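Local atomic coordinates of RimK domain protein ATP-grasp (Sphaerobacter thermophilus, PDB entry 5I47), a protein that probably binds ATP and a metal ion and may act as an ATP-grasp ligase that attaches glutamate to a protein. Residues D91-L96 with T109-G114; L183-R188 with R225-L230; A191-R196 with A217-L222. One frame throughout, in Å; residues are numbered along the deposited sequence.

Contact 1: residues D91-L96 with T109-G114; sequences DRMALL and TRVCFG
The hydroxyl OG1 of T109 is held by two groups, the carbonyl O of P107 and the amide NE2 of Q170, while the same residue turns its methyl to L96. These two bonds fix the rotation of the threonine, and the residue suits the place because its hydroxyl satisfies polar partners while its methyl packs on leucine. L96 CD2 meets T109 CG2 tip to tip at 3.6 Å. The branched end of L96 reaches this far because its CG lies opposite the backbone N (chi1 174°).

One turn earlier, M93, a selenomethionine here, bends at chi2 and chi3 and brings SE to 3.7 Å from CG2 of V111. The two side chains cross at about a right angle, and V111 CG1 is more distant from SE, at 4.2 Å. The unbranched, flexible chain of methionine can bend to lie across the short beta-branched valine. The helix start is set by the N-cap residue D91: its OD1 accepts A94 N at 3.2 Å, from above the carboxylate plane, and M93 N in a weak, bent bond.

T109 and V111 face helix 92-101, whereas C112 and R110 turn to helix 115-125, where R110 also forms a salt bridge with E124. Helix 92-101 thus packs on an edge strand of its own chain's sheet, hydrogen-bonded to strand 167-171. That sheet continues into the second subunit, where V111 and C112 pair with an antiparallel strand, and V67, L71 and P44 of that subunit pack on M93, V111 and L96 respectively.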
loop_
_atom_site.group_PDB
_atom_site.type_symbol
_atom_site.label_atom_id
_atom_site.label_comp_id
_atom_site.label_asym_id
_atom_site.label_seq_id
_atom_site.Cartn_x
_atom_site.Cartn_y
_atom_site.Cartn_z
ATOM N N ASP B 91 -4.435 -5.461 -1.978
ATOM C CA ASP B 91 -3.345 -5.843 -1.083
ATOM C C ASP B 91 -3.499 -7.326 -0.759
ATOM O O ASP B 91 -4.334 -7.704 0.070
ATOM C CB ASP B 91 -3.371 -4.979 0.177
ATOM C CG ASP B 91 -2.134 -5.147 1.033
ATOM O OD1 ASP B 91 -1.446 -6.180 0.911
ATOM O OD2 ASP B 91 -1.854 -4.238 1.840
ATOM N N ARG B 92 -2.687 -8.164 -1.409
ATOM C CA ARG B 92 -2.740 -9.596 -1.140
ATOM C C ARG B 92 -2.380 -9.910 0.305
ATOM O O ARG B 92 -2.893 -10.879 0.875
ATOM C CB ARG B 92 -1.812 -10.348 -2.097
ATOM C CG ARG B 92 -2.209 -10.215 -3.567
ATOM C CD ARG B 92 -1.559 -11.280 -4.449
ATOM N NE ARG B 92 -1.960 -11.122 -5.844
ATOM C CZ ARG B 92 -1.203 -10.560 -6.780
ATOM N NH1 ARG B 92 0.010 -10.123 -6.480
ATOM N NH2 ARG B 92 -1.658 -10.446 -8.019
HETATM N N MSE B 93 -1.515 -9.107 0.915
HETATM C CA MSE B 93 -1.101 -9.338 2.292
HETATM C C MSE B 93 -2.243 -9.066 3.267
HETATM O O MSE B 93 -2.500 -9.860 4.176
HETATM C CB MSE B 93 0.103 -8.465 2.641
HETATM C CG MSE B 93 0.572 -8.615 4.074
HETATM SE SE MSE B 93 1.335 -10.379 4.424
HETATM C CE MSE B 93 0.008 -11.096 5.673
ATOM N N ALA B 94 -2.927 -7.934 3.080
ATOM C CA ALA B 94 -4.041 -7.604 3.965
ATOM C C ALA B 94 -5.195 -8.582 3.780
ATOM O O ALA B 94 -5.835 -8.987 4.757
ATOM C CB ALA B 94 -4.505 -6.167 3.725
ATOM N N LEU B 95 -5.468 -8.975 2.532
ATOM C CA LEU B 95 -6.495 -9.981 2.275
ATOM C C LEU B 95 -6.126 -11.312 2.912
ATOM O O LEU B 95 -6.977 -11.983 3.508
ATOM C CB LEU B 95 -6.696 -10.151 0.773
ATOM C CG LEU B 95 -7.689 -11.233 0.339
ATOM C CD1 LEU B 95 -9.091 -10.923 0.846
ATOM C CD2 LEU B 95 -7.684 -11.381 -1.177
ATOM N N LEU B 96 -4.853 -11.702 2.807
ATOM C CA LEU B 96 -4.404 -12.964 3.384
ATOM C C LEU B 96 -4.600 -12.981 4.897
ATOM O O LEU B 96 -5.120 -13.952 5.456
ATOM C CB LEU B 96 -2.939 -13.208 3.026
ATOM C CG LEU B 96 -2.281 -14.425 3.676
ATOM C CD1 LEU B 96 -3.037 -15.701 3.306
ATOM C CD2 LEU B 96 -0.810 -14.517 3.269
ATOM N N THR B 109 1.248 -20.223 2.642
ATOM C CA THR B 109 1.883 -19.007 2.154
ATOM C C THR B 109 3.012 -18.602 3.087
ATOM O O THR B 109 2.943 -18.816 4.298
ATOM C CB THR B 109 0.865 -17.864 2.027
ATOM O OG1 THR B 109 -0.221 -18.290 1.194
ATOM C CG2 THR B 109 1.502 -16.624 1.413
ATOM N N ARG B 110 4.066 -18.031 2.504
ATOM C CA ARG B 110 5.143 -17.403 3.250
ATOM C C ARG B 110 5.371 -15.995 2.721
ATOM O O ARG B 110 5.332 -15.763 1.508
ATOM C CB ARG B 110 6.446 -18.206 3.154
ATOM C CG ARG B 110 6.396 -19.564 3.817
ATOM C CD ARG B 110 6.074 -19.444 5.297
ATOM N NE ARG B 110 5.885 -20.757 5.910
ATOM C CZ ARG B 110 4.767 -21.473 5.816
ATOM N NH1 ARG B 110 3.731 -21.009 5.131
ATOM N NH2 ARG B 110 4.687 -22.658 6.404
ATOM N N VAL B 111 5.615 -15.062 3.632
ATOM C CA VAL B 111 5.945 -13.686 3.284
ATOM C C VAL B 111 7.462 -13.573 3.305
ATOM O O VAL B 111 8.090 -13.692 4.364
ATOM C CB VAL B 111 5.292 -12.684 4.246
ATOM C CG1 VAL B 111 5.332 -11.284 3.656
ATOM C CG2 VAL B 111 3.860 -13.105 4.558
ATOM N N CYS B 112 8.055 -13.356 2.137
ATOM C CA CYS B 112 9.503 -13.369 1.966
ATOM C C CYS B 112 9.989 -11.990 1.549
ATOM O O CYS B 112 9.525 -11.439 0.543
ATOM C CB CYS B 112 9.914 -14.413 0.928
ATOM S SG CYS B 112 9.286 -16.044 1.325
ATOM N N PHE B 113 10.934 -11.447 2.314
ATOM C CA PHE B 113 11.418 -10.090 2.108
ATOM C C PHE B 113 12.770 -10.049 1.399
ATOM O O PHE B 113 13.405 -8.990 1.354
ATOM C CB PHE B 113 11.467 -9.354 3.451
ATOM C CG PHE B 113 10.102 -9.145 4.067
ATOM C CD1 PHE B 113 9.516 -10.134 4.842
ATOM C CD2 PHE B 113 9.395 -7.974 3.841
ATOM C CE1 PHE B 113 8.254 -9.954 5.391
ATOM C CE2 PHE B 113 8.135 -7.787 4.389
ATOM C CZ PHE B 113 7.565 -8.780 5.164
ATOM N N GLY B 114 13.206 -11.166 0.823
ATOM C CA GLY B 114 14.451 -11.181 0.071
ATOM C C GLY B 114 14.621 -12.481 -0.684
ATOM O O GLY B 114 13.837 -13.422 -0.532
#

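Contact 2: residues L183-R188 with R225-L230; sequences LVVAGR and RIIERL
A chi1 of -179° puts CG1 of V185 opposite its backbone N, on the side of the helix, and I227, with CG1 opposite its carbonyl carbon (chi1 -63°) and an extended chi2 (173°), carries CD1 out to meet it. The two side chains come together tip to tip: CG1 of V185 lies 3.7 Å from CD1 of I227. The second valine methyl is a little farther, CG2 of V185 being 4.1 Å from CD1 of I227, and the isoleucine end thus rests against both branches of the valine. A short beta-branched residue suits the strand, and a longer, extended isoleucine reaches from the helix to the sheet.

I227 also serves the end of the strand. Its CG2 lies 3.9 Å from the carbonyl O of R188, a van der Waals contact of a methyl with a backbone oxygen; the R188 side chain itself starts out away from the helix, as befits a charged residue at the surface. Just before it, the backbone conformation of G187 would press a side chain against the carbonyl O of A186, which calls for glycine. At the other end, CD1 of L183 and CD1 of I226 approach more loosely, at 4.4 Å.

This is helix-on-sheet packing in the ATP-grasp domain, with helices on opposite faces of the sheet: L183 and V185 look to helix 216-230, while A186 packs on V267, M270 and I271 of helix 267-275. Strand 235-241 runs alongside, bonded through V237 and Y235 to L183 and V185, and adds V237 to the layer under I226.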
loop_
_atom_site.group_PDB
_atom_site.type_symbol
_atom_site.label_atom_id
_atom_site.label_comp_id
_atom_site.label_asym_id
_atom_site.label_seq_id
_atom_site.Cartn_x
_atom_site.Cartn_y
_atom_site.Cartn_z
ATOM N N LEU B 183 -16.521 -17.290 -7.633
ATOM C CA LEU B 183 -17.733 -16.900 -6.914
ATOM C C LEU B 183 -18.006 -15.425 -7.180
ATOM O O LEU B 183 -17.231 -14.560 -6.757
ATOM C CB LEU B 183 -17.584 -17.154 -5.417
ATOM C CG LEU B 183 -17.141 -18.534 -4.932
ATOM C CD1 LEU B 183 -16.953 -18.519 -3.421
ATOM C CD2 LEU B 183 -18.144 -19.597 -5.336
ATOM N N VAL B 184 -19.110 -15.135 -7.862
ATOM C CA VAL B 184 -19.453 -13.767 -8.244
ATOM C C VAL B 184 -20.368 -13.171 -7.183
ATOM O O VAL B 184 -21.497 -13.635 -6.993
ATOM C CB VAL B 184 -20.119 -13.722 -9.628
ATOM C CG1 VAL B 184 -20.608 -12.312 -9.933
ATOM C CG2 VAL B 184 -19.154 -14.201 -10.699
ATOM N N VAL B 185 -19.886 -12.137 -6.500
ATOM C CA VAL B 185 -20.672 -11.400 -5.518
ATOM C C VAL B 185 -21.036 -10.060 -6.141
ATOM O O VAL B 185 -20.161 -9.223 -6.397
ATOM C CB VAL B 185 -19.910 -11.217 -4.201
ATOM C CG1 VAL B 185 -20.766 -10.468 -3.189
ATOM C CG2 VAL B 185 -19.481 -12.572 -3.657
ATOM N N ALA B 186 -22.324 -9.859 -6.397
ATOM C CA ALA B 186 -22.822 -8.646 -7.040
ATOM C C ALA B 186 -23.558 -7.798 -6.008
ATOM O O ALA B 186 -24.776 -7.622 -6.055
ATOM C CB ALA B 186 -23.724 -9.001 -8.230
ATOM N N GLY B 187 -22.791 -7.267 -5.062
ATOM C CA GLY B 187 -23.352 -6.450 -4.008
ATOM C C GLY B 187 -23.592 -7.223 -2.730
ATOM O O GLY B 187 -22.665 -7.479 -1.958
ATOM N N ARG B 188 -24.839 -7.630 -2.521
ATOM C CA ARG B 188 -25.281 -8.179 -1.249
ATOM C C ARG B 188 -25.322 -9.700 -1.217
ATOM O O ARG B 188 -25.291 -10.278 -0.127
ATOM C CB ARG B 188 -26.672 -7.628 -0.920
ATOM C CG ARG B 188 -27.043 -7.634 0.539
ATOM C CD ARG B 188 -28.242 -6.726 0.768
ATOM N NE ARG B 188 -27.927 -5.332 0.465
ATOM C CZ ARG B 188 -27.374 -4.490 1.333
ATOM N NH1 ARG B 188 -27.121 -3.236 0.979
ATOM N NH2 ARG B 188 -27.072 -4.903 2.559
ATOM N N ARG B 225 -20.136 -16.971 3.854
ATOM C CA ARG B 225 -19.199 -16.601 4.909
ATOM C C ARG B 225 -18.292 -15.466 4.459
ATOM O O ARG B 225 -17.983 -14.563 5.244
ATOM C CB ARG B 225 -18.362 -17.805 5.326
ATOM C CG ARG B 225 -19.139 -18.917 5.988
ATOM C CD ARG B 225 -18.172 -19.907 6.596
ATOM N NE ARG B 225 -17.293 -19.258 7.564
ATOM C CZ ARG B 225 -16.087 -19.706 7.894
ATOM N NH1 ARG B 225 -15.605 -20.802 7.323
ATOM N NH2 ARG B 225 -15.357 -19.053 8.787
ATOM N N ILE B 226 -17.850 -15.503 3.200
ATOM C CA ILE B 226 -16.977 -14.453 2.685
ATOM C C ILE B 226 -17.686 -13.107 2.717
ATOM O O ILE B 226 -17.115 -12.100 3.151
ATOM C CB ILE B 226 -16.494 -14.814 1.268
ATOM C CG1 ILE B 226 -15.526 -15.997 1.335
ATOM C CG2 ILE B 226 -15.855 -13.609 0.597
ATOM C CD1 ILE B 226 -15.087 -16.507 -0.021
ATOM N N ILE B 227 -18.946 -13.071 2.281
ATOM C CA ILE B 227 -19.713 -11.830 2.345
ATOM C C ILE B 227 -19.874 -11.373 3.793
ATOM O O ILE B 227 -19.761 -10.179 4.100
ATOM C CB ILE B 227 -21.072 -12.012 1.644
ATOM C CG1 ILE B 227 -20.866 -12.320 0.162
ATOM C CG2 ILE B 227 -21.939 -10.773 1.804
ATOM C CD1 ILE B 227 -22.145 -12.673 -0.558
ATOM N N GLU B 228 -20.118 -12.316 4.707
ATOM C CA GLU B 228 -20.352 -11.968 6.107
ATOM C C GLU B 228 -19.111 -11.364 6.753
ATOM O O GLU B 228 -19.214 -10.406 7.529
ATOM C CB GLU B 228 -20.799 -13.204 6.889
ATOM C CG GLU B 228 -22.299 -13.424 6.942
ATOM C CD GLU B 228 -23.013 -12.336 7.720
ATOM O OE1 GLU B 228 -23.676 -11.489 7.078
ATOM O OE2 GLU B 228 -22.896 -12.321 8.971
ATOM N N ARG B 229 -17.933 -11.910 6.451
ATOM C CA ARG B 229 -16.691 -11.511 7.102
ATOM C C ARG B 229 -15.911 -10.462 6.320
ATOM O O ARG B 229 -15.404 -9.505 6.913
ATOM C CB ARG B 229 -15.806 -12.739 7.331
ATOM C CG ARG B 229 -16.423 -13.775 8.249
ATOM C CD ARG B 229 -16.589 -13.238 9.668
ATOM N NE ARG B 229 -17.402 -14.136 10.485
ATOM C CZ ARG B 229 -18.685 -13.929 10.771
ATOM N NH1 ARG B 229 -19.300 -12.844 10.319
ATOM N NH2 ARG B 229 -19.352 -14.805 11.509
ATOM N N LEU B 230 -15.810 -10.620 5.000
ATOM C CA LEU B 230 -15.091 -9.658 4.173
ATOM C C LEU B 230 -15.949 -8.450 3.816
ATOM O O LEU B 230 -15.412 -7.354 3.627
ATOM C CB LEU B 230 -14.585 -10.351 2.907
ATOM C CG LEU B 230 -13.766 -9.576 1.881
ATOM C CD1 LEU B 230 -12.664 -10.460 1.332
ATOM C CD2 LEU B 230 -14.656 -9.073 0.759
#

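Contact 3: residues A191-R196 with A217-L222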
loop_
_atom_site.group_PDB
_atom_site.type_symbol
_atom_site.label_atom_id
_atom_site.label_comp_id
_atom_site.label_asym_id
_atom_site.label_seq_id
_atom_site.Cartn_x
_atom_site.Cartn_y
_atom_site.Cartn_z
ATOM N N ALA B 191 -24.260 -13.804 -6.858
ATOM C CA ALA B 191 -24.983 -13.727 -8.121
ATOM C C ALA B 191 -24.853 -14.997 -8.949
ATOM O O ALA B 191 -25.682 -15.233 -9.835
ATOM C CB ALA B 191 -24.495 -12.533 -8.942
ATOM N N GLY B 192 -23.842 -15.810 -8.690
ATOM C CA GLY B 192 -23.665 -17.026 -9.453
ATOM C C GLY B 192 -22.308 -17.627 -9.189
ATOM O O GLY B 192 -21.409 -16.992 -8.629
ATOM N N ILE B 193 -22.180 -18.883 -9.602
ATOM C CA ILE B 193 -20.940 -19.639 -9.509
ATOM C C ILE B 193 -20.525 -20.023 -10.921
ATOM O O ILE B 193 -21.365 -20.421 -11.735
ATOM C CB ILE B 193 -21.109 -20.885 -8.618
ATOM C CG1 ILE B 193 -21.627 -20.466 -7.239
ATOM C CG2 ILE B 193 -19.803 -21.643 -8.495
ATOM C CD1 ILE B 193 -21.836 -21.613 -6.282
ATOM N N GLU B 194 -19.236 -19.884 -11.216
ATOM C CA GLU B 194 -18.719 -20.143 -12.550
ATOM C C GLU B 194 -17.453 -20.985 -12.461
ATOM O O GLU B 194 -16.870 -21.165 -11.388
ATOM C CB GLU B 194 -18.450 -18.832 -13.302
ATOM C CG GLU B 194 -19.712 -18.054 -13.627
ATOM C CD GLU B 194 -19.427 -16.709 -14.264
ATOM O OE1 GLU B 194 -18.355 -16.134 -13.983
ATOM O OE2 GLU B 194 -20.277 -16.227 -15.043
ATOM N N GLN B 195 -17.035 -21.513 -13.611
ATOM C CA GLN B 195 -15.816 -22.302 -13.715
ATOM C C GLN B 195 -15.092 -21.938 -15.003
ATOM O O GLN B 195 -15.722 -21.747 -16.047
ATOM C CB GLN B 195 -16.115 -23.809 -13.670
ATOM C CG GLN B 195 -17.104 -24.287 -14.716
ATOM C CD GLN B 195 -17.536 -25.725 -14.494
ATOM O OE1 GLN B 195 -17.965 -26.095 -13.400
ATOM N NE2 GLN B 195 -17.420 -26.543 -15.535
ATOM N N ARG B 196 -13.768 -21.836 -14.920
ATOM C CA ARG B 196 -12.977 -21.412 -16.065
ATOM C C ARG B 196 -12.928 -22.504 -17.129
ATOM O O ARG B 196 -12.977 -23.701 -16.830
ATOM C CB ARG B 196 -11.559 -21.046 -15.624
ATOM N N ALA B 217 -24.256 -25.997 -3.348
ATOM C CA ALA B 217 -24.495 -25.688 -1.939
ATOM C C ALA B 217 -23.215 -25.423 -1.148
ATOM O O ALA B 217 -23.170 -24.455 -0.379
ATOM C CB ALA B 217 -25.289 -26.818 -1.281
ATOM N N PRO B 218 -22.169 -26.253 -1.271
ATOM C CA PRO B 218 -20.953 -25.983 -0.482
ATOM C C PRO B 218 -20.263 -24.686 -0.864
ATOM O O PRO B 218 -19.795 -23.955 0.018
ATOM C CB PRO B 218 -20.072 -27.208 -0.768
ATOM C CG PRO B 218 -20.564 -27.730 -2.067
ATOM C CD PRO B 218 -22.040 -27.508 -2.035
ATOM N N LEU B 219 -20.189 -24.375 -2.160
ATOM C CA LEU B 219 -19.594 -23.109 -2.575
ATOM C C LEU B 219 -20.477 -21.926 -2.198
ATOM O O LEU B 219 -19.962 -20.838 -1.916
ATOM C CB LEU B 219 -19.330 -23.116 -4.079
ATOM C CG LEU B 219 -18.302 -24.130 -4.581
ATOM C CD1 LEU B 219 -18.246 -24.110 -6.097
ATOM C CD2 LEU B 219 -16.935 -23.855 -3.985
ATOM N N THR B 220 -21.800 -22.115 -2.193
ATOM C CA THR B 220 -22.693 -21.057 -1.732
ATOM C C THR B 220 -22.459 -20.752 -0.259
ATOM O O THR B 220 -22.444 -19.583 0.147
ATOM C CB THR B 220 -24.151 -21.453 -1.977
ATOM O OG1 THR B 220 -24.386 -21.564 -3.387
ATOM C CG2 THR B 220 -25.104 -20.418 -1.387
ATOM N N ALA B 221 -22.257 -21.792 0.554
ATOM C CA ALA B 221 -21.964 -21.577 1.967
ATOM C C ALA B 221 -20.655 -20.819 2.146
ATOM O O ALA B 221 -20.552 -19.935 3.004
ATOM C CB ALA B 221 -21.918 -22.917 2.700
ATOM N N LEU B 222 -19.647 -21.146 1.334
ATOM C CA LEU B 222 -18.375 -20.435 1.401
ATOM C C LEU B 222 -18.544 -18.973 1.010
ATOM O O LEU B 222 -18.031 -18.078 1.691
ATOM C CB LEU B 222 -17.348 -21.123 0.500
ATOM C CG LEU B 222 -15.935 -20.539 0.441
ATOM C CD1 LEU B 222 -15.270 -20.599 1.803
ATOM C CD2 LEU B 222 -15.098 -21.264 -0.605
#
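I193 and L219 mark the closest approach of strand and helix, 7.9 Å between their CA atoms. Residues 217-222 form regular helix, with A221 N bonded to A217 O at 3.0 Å. The strand opens irregularly. A191 has nearly helical angles (phi -79°, psi -20°) and is followed by the extended G192; both residues face the single residue V184 on the adjoining strand, a classic beta bulge. From I193 onward the chain is properly extended, and the isoleucine side chain is directed at the helix.

I193 does the bridging. Its CD1 abuts the backbone-near CB of L219 at 3.7 Å, and its other branch, CG2, comes within 3.8 Å of L219 CD1, the two side chains lying aslant. With CG beside its backbone N, the leucine brings CD1 alongside CG2 of I193.

This is helix-on-sheet packing in the ATP-grasp fold: helix 216-230 lies against a face of the antiparallel sheet in which strand 190-196 sits between strands 180-187 and 209-211. V181 of the first and Y212, just past the second, touch both I193 and L219, so these aliphatic residues are suited to a shared apolar layer.

T220, the next residue, passes I193 at about a right angle, its OG1 3.9 Å from I193 CD1. The hydroxyl meets a methyl without losing its bond, since it pairs with P216 O one turn back in the helix. E194 is turned from the helix and forms a salt bridge with R182.

Contacts 2 and 3 are two stations along helix 216-230, their centres 11 Å apart, and they rest on neighbouring strands of one sheet; V184 O and A191 N, probably hydrogen-bonded at 2.8 Å, tie those strands, and contact 3 is nested within the chain loop that contact 2 closes. Contact 1 belongs to another antiparallel sheet, 22 Å from contact 2 by centres, yet L95 CD1 touches L230 CD1 at 3.6 Å, so helix 92-101 meets the end of helix 216-230. Contact 3 stays about 11 Å from contact 1 at the nearest atoms. In ATP-grasp enzymes the nucleotide generally lies between two such sheets. A glycerol, probably from crystallisation, binds T109 N.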